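Local coordinates for protein T cell receptor mu chain (Monodelphis domestica, PDB 7L15) that forms one chain of the marsupial gamma-mu T cell receptor, whose immunoglobulin V domain probably takes part in antigen recognition, at residues A[36-41]-A[84-89]. Residues are numbered along the deposited sequence; the frame is centred on the assembly and turned at random.
Sequences CQTSGF and NKNQIF
In the V-set immunoglobulin domain, the antiparallel B and E strands meet here through Cys36 and Ile88, a hydrogen-bonded pair. Cys36 N donates to Ile88 O (2.8 Å) and Ile88 N returns a bond to Cys36 O (3.1 Å). On the inner face Cys36 CB lies 4.0 Å from Ile88 CG1, and a chi1 of 174° holds Cys36 SG anti to the backbone N, where it forms the disulfide with Cys105 SG beside Trp50; a half-cystine and a branched apolar chain suit this buried side. The other face carries the non-hydrogen-bonded pair Gln37 and Gln87, whose amide planes are turned 46° apart. Gln87 NE2 reaches Gln37 OE1 (3.0 Å) from above the plane of the Gln37 side-chain carbonyl. A bend at chi2 (73°) brings the Gln37 amide round, and its NE2 meets Lys85 O nearly head-on at 2.9 Å, so glutamine both accepts and donates. Where the pairing ends, Asn86 O takes two bonds, from Thr38 N (3.0 Å) and Thr38 OG1 (2.7 Å); the short hydroxyl doubles the backbone link. On the E strand's other edge, Asn86 and Gln87 oppose Glu82 of strand 77-82 as a G1 beta bulge. Ladder and disulfide together characterise the immunoglobulin sandwich.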
loop_
_atom_site.group_PDB
_atom_site.type_symbol
_atom_site.label_atom_id
_atom_site.label_comp_id
_atom_site.label_asym_id
_atom_site.label_seq_id
_atom_site.Cartn_x
_atom_site.Cartn_y
_atom_site.Cartn_z
ATOM N N CYS A 36 -2.896 -0.912 -23.960
ATOM C CA CYS A 36 -3.129 0.520 -23.821
ATOM C C CYS A 36 -3.407 1.090 -25.207
ATOM O O CYS A 36 -2.506 1.164 -26.041
ATOM C CB CYS A 36 -1.941 1.211 -23.172
ATOM S SG CYS A 36 -2.069 3.061 -23.123
ATOM N N GLN A 37 -4.655 1.491 -25.441
ATOM C CA GLN A 37 -5.066 2.142 -26.678
ATOM C C GLN A 37 -4.763 3.634 -26.587
ATOM O O GLN A 37 -5.252 4.309 -25.672
ATOM C CB GLN A 37 -6.558 1.915 -26.903
ATOM C CG GLN A 37 -7.089 2.607 -28.140
ATOM C CD GLN A 37 -6.637 1.923 -29.399
ATOM O OE1 GLN A 37 -7.100 0.827 -29.711
ATOM N NE2 GLN A 37 -5.707 2.546 -30.119
ATOM N N THR A 38 -3.964 4.151 -27.518
ATOM C CA THR A 38 -3.602 5.559 -27.494
ATOM C C THR A 38 -4.293 6.319 -28.617
ATOM O O THR A 38 -4.748 5.743 -29.610
ATOM C CB THR A 38 -2.088 5.756 -27.611
ATOM O OG1 THR A 38 -1.686 5.579 -28.967
ATOM C CG2 THR A 38 -1.366 4.770 -26.759
ATOM N N SER A 39 -4.360 7.634 -28.445
ATOM C CA SER A 39 -4.920 8.505 -29.465
ATOM C C SER A 39 -4.523 9.935 -29.148
ATOM O O SER A 39 -4.190 10.264 -28.006
ATOM C CB SER A 39 -6.447 8.386 -29.548
ATOM O OG SER A 39 -6.910 8.966 -30.754
ATOM N N GLY A 40 -4.572 10.781 -30.178
ATOM C CA GLY A 40 -4.452 12.213 -30.013
ATOM C C GLY A 40 -3.065 12.778 -30.237
ATOM O O GLY A 40 -2.918 14.003 -30.275
ATOM N N PHE A 41 -2.054 11.927 -30.390
ATOM C CA PHE A 41 -0.677 12.358 -30.550
ATOM C C PHE A 41 0.008 11.419 -31.533
ATOM O O PHE A 41 -0.500 10.343 -31.849
ATOM C CB PHE A 41 0.076 12.359 -29.218
ATOM C CG PHE A 41 0.138 11.007 -28.565
ATOM C CD1 PHE A 41 -0.943 10.529 -27.834
ATOM C CD2 PHE A 41 1.269 10.207 -28.687
ATOM C CE1 PHE A 41 -0.894 9.256 -27.224
ATOM C CE2 PHE A 41 1.321 8.946 -28.082
ATOM C CZ PHE A 41 0.248 8.475 -27.354
ATOM N N ASN A 84 -0.041 -0.040 -36.538
ATOM C CA ASN A 84 -1.218 0.329 -37.316
ATOM C C ASN A 84 -2.439 0.583 -36.436
ATOM O O ASN A 84 -3.414 1.173 -36.918
ATOM C CB ASN A 84 -1.520 -0.727 -38.401
ATOM C CG ASN A 84 -1.738 -2.133 -37.848
ATOM O OD1 ASN A 84 -2.006 -2.325 -36.662
ATOM N ND2 ASN A 84 -1.635 -3.125 -38.725
ATOM N N LYS A 85 -2.390 0.203 -35.157
ATOM C CA LYS A 85 -3.502 0.400 -34.243
ATOM C C LYS A 85 -3.191 1.389 -33.122
ATOM O O LYS A 85 -4.069 1.658 -32.297
ATOM C CB LYS A 85 -3.942 -0.957 -33.660
ATOM C CG LYS A 85 -5.175 -1.579 -34.342
ATOM C CD LYS A 85 -5.244 -3.102 -34.160
ATOM C CE LYS A 85 -6.655 -3.656 -34.411
ATOM N NZ LYS A 85 -7.089 -4.658 -33.369
ATOM N N ASN A 86 -1.975 1.942 -33.068
ATOM C CA ASN A 86 -1.599 2.907 -32.031
ATOM C C ASN A 86 -1.777 2.330 -30.617
ATOM O O ASN A 86 -2.224 3.012 -29.694
ATOM C CB ASN A 86 -2.388 4.211 -32.183
ATOM C CG ASN A 86 -1.939 5.051 -33.380
ATOM O OD1 ASN A 86 -1.206 4.592 -34.250
ATOM N ND2 ASN A 86 -2.383 6.301 -33.412
ATOM N N GLN A 87 -1.394 1.076 -30.428
ATOM C CA GLN A 87 -1.496 0.424 -29.128
ATOM C C GLN A 87 -0.118 0.001 -28.638
ATOM O O GLN A 87 0.784 -0.255 -29.441
ATOM C CB GLN A 87 -2.407 -0.807 -29.201
ATOM C CG GLN A 87 -3.799 -0.522 -29.753
ATOM C CD GLN A 87 -4.470 -1.788 -30.245
ATOM O OE1 GLN A 87 -3.799 -2.724 -30.678
ATOM N NE2 GLN A 87 -5.792 -1.828 -30.175
ATOM N N ILE A 88 0.050 -0.054 -27.309
ATOM C CA ILE A 88 1.177 -0.759 -26.706
ATOM C C ILE A 88 0.634 -1.759 -25.701
ATOM O O ILE A 88 -0.453 -1.588 -25.145
ATOM C CB ILE A 88 2.214 0.147 -26.009
ATOM C CG1 ILE A 88 1.717 0.609 -24.633
ATOM C CG2 ILE A 88 2.580 1.310 -26.890
ATOM C CD1 ILE A 88 2.843 0.991 -23.695
ATOM N N PHE A 89 1.417 -2.808 -25.468
ATOM C CA PHE A 89 1.012 -3.928 -24.635
ATOM C C PHE A 89 2.005 -4.139 -23.507
ATOM O O PHE A 89 3.164 -3.726 -23.586
ATOM C CB PHE A 89 0.882 -5.199 -25.452
ATOM C CG PHE A 89 0.014 -5.034 -26.648
ATOM C CD1 PHE A 89 0.542 -4.545 -27.842
ATOM C CD2 PHE A 89 -1.342 -5.329 -26.581
ATOM C CE1 PHE A 89 -0.263 -4.365 -28.949
ATOM C CE2 PHE A 89 -2.162 -5.148 -27.686
ATOM C CZ PHE A 89 -1.621 -4.671 -28.876
#